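Local coordinates for flagellar protein FliL (Vibrio alginolyticus, PDB 6AHP), which probably assists the bacterial flagellar motor through a periplasmic core that resembles stomatin-like (SPFH) proteins, at residues Ala8-Phe16 against Glu43-Glu54. Numbering follows the deposited sequence.
Sequences AYVNLPQAF and EELARYHSPLIE
V10 has CG1 anti to its backbone N (chi1 167°), leaving CG2 anti to the carbonyl carbon and turned to E43, whose CG is anti to its own N (chi1 -178°); CG2 of V10 then lies 3.7 Å from CG of E43. In the stomatin-like (SPFH) core of FliL, helices 40-48 and 50-62 pack against one face of strand 7-21, an outermost strand of the chain's three-stranded antiparallel sheet. Strand 8-13 and helix 43-48 run almost parallel (8°), with axes 9.1 Å apart, and CB of A46 adds an apolar contact to the same V10 methyl, which also sits over the centre of one face of the R47 guanidinium. This group grips E43 side-on in a salt bridge within the helix: NH2 of R47 donates to OE2 of E43 at 2.8 Å, on the anti side but tilted out of the carboxylate plane, and NE of R47 reaches the anti lone pair of the same oxygen at 3.1 Å, fixing the cation's rotation above V10. Water 1 accepts from NH2 of R47 and bonds weakly to O of Y9 and N of N11, a loose link from guanidinium to strand backbone. CD1 of L12 touches CG2 of I53 at 4.3 Å, and L57 of the same helix covers L12 and F16. The F16 ring presents its edge to E54, CE1 of F16 lying 3.5 Å from the carbonyl O of E54, near the ring plane.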
ATOM      1  N   ALA A   8     -11.688  -4.458  19.740  1.00 28.48           N
ATOM      2  CA  ALA A   8     -12.218  -3.267  19.096  1.00 25.03           C
ATOM      3  C   ALA A   8     -12.002  -3.401  17.598  1.00 23.68           C
ATOM      4  O   ALA A   8     -11.199  -4.219  17.140  1.00 27.88           O
ATOM      5  CB  ALA A   8     -11.568  -1.981  19.642  1.00 29.09           C
ATOM      6  N   TYR A   9     -12.725  -2.595  16.831  1.00 26.02           N
ATOM      7  CA  TYR A   9     -12.695  -2.649  15.374  1.00 21.86           C
ATOM      8  C   TYR A   9     -12.295  -1.283  14.846  1.00 24.80           C
ATOM      9  O   TYR A   9     -12.849  -0.259  15.258  1.00 27.50           O
ATOM     10  CB  TYR A   9     -14.071  -3.079  14.786  1.00 25.61           C
ATOM     11  CG  TYR A   9     -14.470  -4.425  15.319  1.00 24.48           C
ATOM     12  CD1 TYR A   9     -13.935  -5.582  14.789  1.00 20.52           C
ATOM     13  CD2 TYR A   9     -15.317  -4.531  16.399  1.00 22.45           C
ATOM     14  CE1 TYR A   9     -14.249  -6.817  15.322  1.00 24.20           C
ATOM     15  CE2 TYR A   9     -15.651  -5.757  16.928  1.00 22.49           C
ATOM     16  CZ  TYR A   9     -15.106  -6.886  16.407  1.00 24.14           C
ATOM     17  OH  TYR A   9     -15.436  -8.100  16.953  1.00 24.93           O
ATOM     18  N   VAL A  10     -11.323  -1.278  13.953  1.00 23.65           N
ATOM     19  CA  VAL A  10     -10.823  -0.075  13.322  1.00 21.56           C
ATOM     20  C   VAL A  10     -11.323  -0.122  11.895  1.00 24.26           C
ATOM     21  O   VAL A  10     -10.909  -0.989  11.110  1.00 23.97           O
ATOM     22  CB  VAL A  10      -9.287   0.002  13.370  1.00 26.68           C
ATOM     23  CG1 VAL A  10      -8.782   1.100  12.427  1.00 31.91           C
ATOM     24  CG2 VAL A  10      -8.794   0.221  14.796  1.00 24.38           C
ATOM     25  N   ASN A  11     -12.217   0.796  11.565  1.00 30.99           N
ATOM     26  CA  ASN A  11     -12.811   0.828  10.240  1.00 32.87           C
ATOM     27  C   ASN A  11     -11.828   1.393   9.233  1.00 35.68           C
ATOM     28  O   ASN A  11     -11.217   2.434   9.471  1.00 34.01           O
ATOM     29  CB  ASN A  11     -14.075   1.676  10.231  1.00 32.60           C
ATOM     30  CG  ASN A  11     -14.751   1.656   8.882  1.00 41.37           C
ATOM     31  OD1 ASN A  11     -14.968   0.589   8.303  1.00 40.80           O
ATOM     32  ND2 ASN A  11     -15.052   2.838   8.353  1.00 46.09           N
ATOM     33  N   LEU A  12     -11.691   0.712   8.106  1.00 38.93           N
ATOM     34  CA  LEU A  12     -10.928   1.224   6.979  1.00 36.51           C
ATOM     35  C   LEU A  12     -11.942   1.767   5.984  1.00 39.57           C
ATOM     36  O   LEU A  12     -12.502   0.992   5.189  1.00 39.87           O
ATOM     37  CB  LEU A  12     -10.078   0.120   6.348  1.00 35.36           C
ATOM     38  CG  LEU A  12      -8.875  -0.337   7.167  1.00 37.34           C
ATOM     39  CD1 LEU A  12      -8.037  -1.225   6.321  1.00 32.01           C
ATOM     40  CD2 LEU A  12      -8.035   0.856   7.637  1.00 36.82           C
ATOM     41  N   PRO A  13     -12.227   3.069   5.993  1.00 40.73           N
ATOM     42  CA  PRO A  13     -13.445   3.559   5.316  1.00 45.07           C
ATOM     43  C   PRO A  13     -13.456   3.362   3.807  1.00 44.68           C
ATOM     44  O   PRO A  13     -14.521   3.088   3.243  1.00 46.59           O
ATOM     45  CB  PRO A  13     -13.475   5.049   5.693  1.00 44.80           C
ATOM     46  CG  PRO A  13     -12.544   5.180   6.889  1.00 46.85           C
ATOM     47  CD  PRO A  13     -11.499   4.141   6.700  1.00 37.76           C
ATOM     48  N   GLN A  14     -12.313   3.471   3.136  1.00 48.18           N
ATOM     49  CA  GLN A  14     -12.274   3.410   1.677  1.00 47.78           C
ATOM     50  C   GLN A  14     -12.138   1.966   1.206  1.00 48.15           C
ATOM     51  O   GLN A  14     -11.147   1.292   1.522  1.00 47.87           O
ATOM     52  CB  GLN A  14     -11.123   4.257   1.139  1.00 50.48           C
ATOM     53  CG  GLN A  14     -10.957   4.193  -0.377  1.00 57.31           C
ATOM     54  CD  GLN A  14     -11.989   5.029  -1.122  1.00 64.05           C
ATOM     55  OE1 GLN A  14     -13.187   4.719  -1.121  1.00 65.72           O
ATOM     56  NE2 GLN A  14     -11.528   6.100  -1.756  1.00 64.77           N
ATOM     57  N   ALA A  15     -13.115   1.508   0.428  1.00 47.82           N
ATOM     58  CA  ALA A  15     -13.064   0.165  -0.139  1.00 47.16           C
ATOM     59  C   ALA A  15     -11.866   0.006  -1.068  1.00 47.75           C
ATOM     60  O   ALA A  15     -11.442   0.948  -1.740  1.00 49.48           O
ATOM     61  CB  ALA A  15     -14.344  -0.147  -0.907  1.00 47.52           C
ATOM     62  N   PHE A  16     -11.318  -1.207  -1.103  1.00 42.14           N
ATOM     63  CA  PHE A  16     -10.229  -1.525  -2.017  1.00 43.99           C
ATOM     64  C   PHE A  16     -10.801  -1.929  -3.369  1.00 48.82           C
ATOM     65  O   PHE A  16     -11.615  -2.863  -3.459  1.00 45.90           O
ATOM     66  CB  PHE A  16      -9.339  -2.623  -1.436  1.00 36.90           C
ATOM     67  CG  PHE A  16      -8.648  -2.191  -0.195  1.00 36.59           C
ATOM     68  CD1 PHE A  16      -7.408  -1.587  -0.258  1.00 36.33           C
ATOM     69  CD2 PHE A  16      -9.287  -2.290   1.029  1.00 39.13           C
ATOM     70  CE1 PHE A  16      -6.776  -1.133   0.905  1.00 33.44           C
ATOM     71  CE2 PHE A  16      -8.680  -1.838   2.194  1.00 39.74           C
ATOM     72  CZ  PHE A  16      -7.416  -1.259   2.134  1.00 35.32           C
ATOM     73  N   GLU A  43      -5.144  -0.406  19.186  1.00 25.52           N
ATOM     74  CA  GLU A  43      -6.078   0.369  18.380  1.00 27.21           C
ATOM     75  C   GLU A  43      -5.445   1.684  17.937  1.00 26.17           C
ATOM     76  O   GLU A  43      -5.515   2.058  16.760  1.00 26.00           O
ATOM     77  CB  GLU A  43      -7.392   0.630  19.136  1.00 26.61           C
ATOM     78  CG  GLU A  43      -8.388   1.415  18.265  1.00 31.81           C
ATOM     79  CD  GLU A  43      -9.685   1.813  18.995  1.00 38.31           C
ATOM     80  OE1 GLU A  43      -9.992   1.209  20.051  1.00 35.94           O
ATOM     81  OE2 GLU A  43     -10.402   2.725  18.505  1.00 35.96           O
ATOM     82  N   GLU A  44      -4.796   2.388  18.857  1.00 28.23           N
ATOM     83  CA  GLU A  44      -4.179   3.650  18.468  1.00 27.35           C
ATOM     84  C   GLU A  44      -3.044   3.419  17.468  1.00 23.44           C
ATOM     85  O   GLU A  44      -2.899   4.178  16.499  1.00 30.86           O
ATOM     86  CB  GLU A  44      -3.728   4.400  19.722  1.00 34.03           C
ATOM     87  CG  GLU A  44      -2.414   3.984  20.311  1.00 35.74           C
ATOM     88  CD  GLU A  44      -1.763   5.134  21.094  1.00 52.11           C
ATOM     89  OE1 GLU A  44      -2.405   6.204  21.195  1.00 51.95           O
ATOM     90  OE2 GLU A  44      -0.622   4.967  21.598  1.00 58.50           O
ATOM     91  N   LEU A  45      -2.288   2.331  17.627  1.00 25.57           N
ATOM     92  CA  LEU A  45      -1.281   1.965  16.629  1.00 24.32           C
ATOM     93  C   LEU A  45      -1.898   1.670  15.267  1.00 26.47           C
ATOM     94  O   LEU A  45      -1.363   2.091  14.235  1.00 24.56           O
ATOM     95  CB  LEU A  45      -0.484   0.757  17.098  1.00 24.50           C
ATOM     96  CG  LEU A  45       0.491   1.074  18.234  1.00 28.80           C
ATOM     97  CD1 LEU A  45       1.110  -0.200  18.766  1.00 28.63           C
ATOM     98  CD2 LEU A  45       1.573   2.067  17.715  1.00 33.55           C
ATOM     99  N   ALA A  46      -2.995   0.899  15.231  1.00 21.34           N
ATOM    100  CA  ALA A  46      -3.621   0.571  13.949  1.00 22.26           C
ATOM    101  C   ALA A  46      -4.095   1.827  13.232  1.00 26.05           C
ATOM    102  O   ALA A  46      -4.009   1.926  11.999  1.00 23.55           O
ATOM    103  CB  ALA A  46      -4.804  -0.387  14.166  1.00 22.68           C
ATOM    104  N   ARG A  47      -4.606   2.800  13.989  1.00 23.70           N
ATOM    105  CA  ARG A  47      -5.042   4.046  13.363  1.00 27.73           C
ATOM    106  C   ARG A  47      -3.843   4.882  12.899  1.00 27.74           C
ATOM    107  O   ARG A  47      -3.872   5.448  11.809  1.00 29.89           O
ATOM    108  CB  ARG A  47      -5.911   4.862  14.323  1.00 26.26           C
ATOM    109  CG  ARG A  47      -7.107   4.116  14.857  1.00 31.43           C
ATOM    110  CD  ARG A  47      -7.998   5.056  15.664  1.00 36.87           C
ATOM    111  NE  ARG A  47      -9.192   4.391  16.158  1.00 38.52           N
ATOM    112  CZ  ARG A  47     -10.282   4.190  15.427  1.00 41.59           C
ATOM    113  NH1 ARG A  47     -10.322   4.606  14.165  1.00 42.89           N
ATOM    114  NH2 ARG A  47     -11.330   3.570  15.954  1.00 41.69           N
ATOM    115  N   TYR A  48      -2.780   4.961  13.702  1.00 28.82           N
ATOM    116  CA  TYR A  48      -1.649   5.803  13.318  1.00 26.89           C
ATOM    117  C   TYR A  48      -0.944   5.261  12.069  1.00 29.68           C
ATOM    118  O   TYR A  48      -0.526   6.033  11.194  1.00 28.13           O
ATOM    119  CB  TYR A  48      -0.681   5.917  14.495  1.00 32.82           C
ATOM    120  CG  TYR A  48       0.559   6.764  14.203  1.00 32.50           C
ATOM    121  CD1 TYR A  48       0.540   8.164  14.361  1.00 31.52           C
ATOM    122  CD2 TYR A  48       1.733   6.176  13.793  1.00 27.36           C
ATOM    123  CE1 TYR A  48       1.664   8.934  14.083  1.00 30.26           C
ATOM    124  CE2 TYR A  48       2.874   6.942  13.523  1.00 27.86           C
ATOM    125  CZ  TYR A  48       2.830   8.315  13.669  1.00 28.54           C
ATOM    126  OH  TYR A  48       3.957   9.053  13.396  1.00 28.53           O
ATOM    127  N   HIS A  49      -0.804   3.936  11.971  1.00 27.16           N
ATOM    128  CA  HIS A  49      -0.112   3.283  10.868  1.00 24.89           C
ATOM    129  C   HIS A  49      -1.030   2.903   9.719  1.00 20.33           C
ATOM    130  O   HIS A  49      -0.650   2.073   8.882  1.00 23.02           O
ATOM    131  CB  HIS A  49       0.630   2.059  11.397  1.00 24.43           C
ATOM    132  CG  HIS A  49       1.773   2.429  12.279  1.00 27.42           C
ATOM    133  ND1 HIS A  49       2.961   2.914  11.775  1.00 26.42           N
ATOM    134  CD2 HIS A  49       1.885   2.490  13.627  1.00 28.67           C
ATOM    135  CE1 HIS A  49       3.777   3.205  12.775  1.00 24.98           C
ATOM    136  NE2 HIS A  49       3.150   2.955  13.907  1.00 28.59           N
ATOM    137  N   SER A  50      -2.230   3.482   9.669  1.00 24.06           N
ATOM    138  CA  SER A  50      -3.165   3.222   8.574  1.00 27.65           C
ATOM    139  C   SER A  50      -2.581   3.343   7.169  1.00 28.59           C
ATOM    140  O   SER A  50      -2.969   2.537   6.305  1.00 22.69           O
ATOM    141  CB  SER A  50      -4.372   4.163   8.691  1.00 33.53           C
ATOM    142  OG  SER A  50      -5.355   3.538   9.472  1.00 45.36           O
ATOM    143  N   PRO A  51      -1.707   4.311   6.852  1.00 29.79           N
ATOM    144  CA  PRO A  51      -1.132   4.323   5.497  1.00 26.00           C
ATOM    145  C   PRO A  51      -0.363   3.058   5.176  1.00 24.10           C
ATOM    146  O   PRO A  51      -0.489   2.511   4.067  1.00 21.05           O
ATOM    147  CB  PRO A  51      -0.220   5.557   5.513  1.00 27.37           C
ATOM    148  CG  PRO A  51      -0.829   6.442   6.592  1.00 27.59           C
ATOM    149  CD  PRO A  51      -1.251   5.469   7.646  1.00 22.54           C
ATOM    150  N   LEU A  52       0.412   2.558   6.141  1.00 21.64           N
ATOM    151  CA  LEU A  52       1.162   1.329   5.905  1.00 22.33           C
ATOM    152  C   LEU A  52       0.212   0.136   5.762  1.00 21.90           C
ATOM    153  O   LEU A  52       0.386  -0.704   4.877  1.00 23.62           O
ATOM    154  CB  LEU A  52       2.145   1.119   7.054  1.00 21.81           C
ATOM    155  CG  LEU A  52       2.963  -0.158   7.038  1.00 22.67           C
ATOM    156  CD1 LEU A  52       3.900  -0.061   5.827  1.00 26.83           C
ATOM    157  CD2 LEU A  52       3.764  -0.325   8.297  1.00 22.27           C
ATOM    158  N   ILE A  53      -0.831   0.094   6.597  1.00 20.00           N
ATOM    159  CA  ILE A  53      -1.779  -1.012   6.558  1.00 23.35           C
ATOM    160  C   ILE A  53      -2.517  -1.031   5.218  1.00 19.96           C
ATOM    161  O   ILE A  53      -2.638  -2.071   4.578  1.00 18.79           O
ATOM    162  CB  ILE A  53      -2.747  -0.925   7.755  1.00 16.23           C
ATOM    163  CG1 ILE A  53      -1.981  -1.263   9.048  1.00 21.21           C
ATOM    164  CG2 ILE A  53      -3.947  -1.886   7.564  1.00 16.84           C
ATOM    165  CD1 ILE A  53      -2.691  -0.902  10.358  1.00 22.03           C
ATOM    166  N   GLU A  54      -3.006   0.127   4.774  1.00 22.65           N
ATOM    167  CA  GLU A  54      -3.728   0.181   3.504  1.00 23.80           C
ATOM    168  C   GLU A  54      -2.841  -0.209   2.344  1.00 25.60           C
ATOM    169  O   GLU A  54      -3.305  -0.825   1.376  1.00 23.21           O
ATOM    170  CB  GLU A  54      -4.290   1.581   3.266  1.00 26.55           C
ATOM    171  CG  GLU A  54      -5.371   1.998   4.220  1.00 29.47           C
ATOM    172  CD  GLU A  54      -5.555   3.508   4.180  1.00 40.23           C
ATOM    173  OE1 GLU A  54      -5.288   4.109   3.115  1.00 41.94           O
ATOM    174  OE2 GLU A  54      -5.923   4.104   5.211  1.00 43.14           O
TER
HETATM  175  O   HOH W   1     -13.612   2.777  13.806  1.00 41.57           O
HETATM  176  O   HOH W   2     -13.535   2.209  17.484  1.00 54.21           O
HETATM  177  O   HOH W   3      -8.033   3.822   9.694  1.00 49.01           O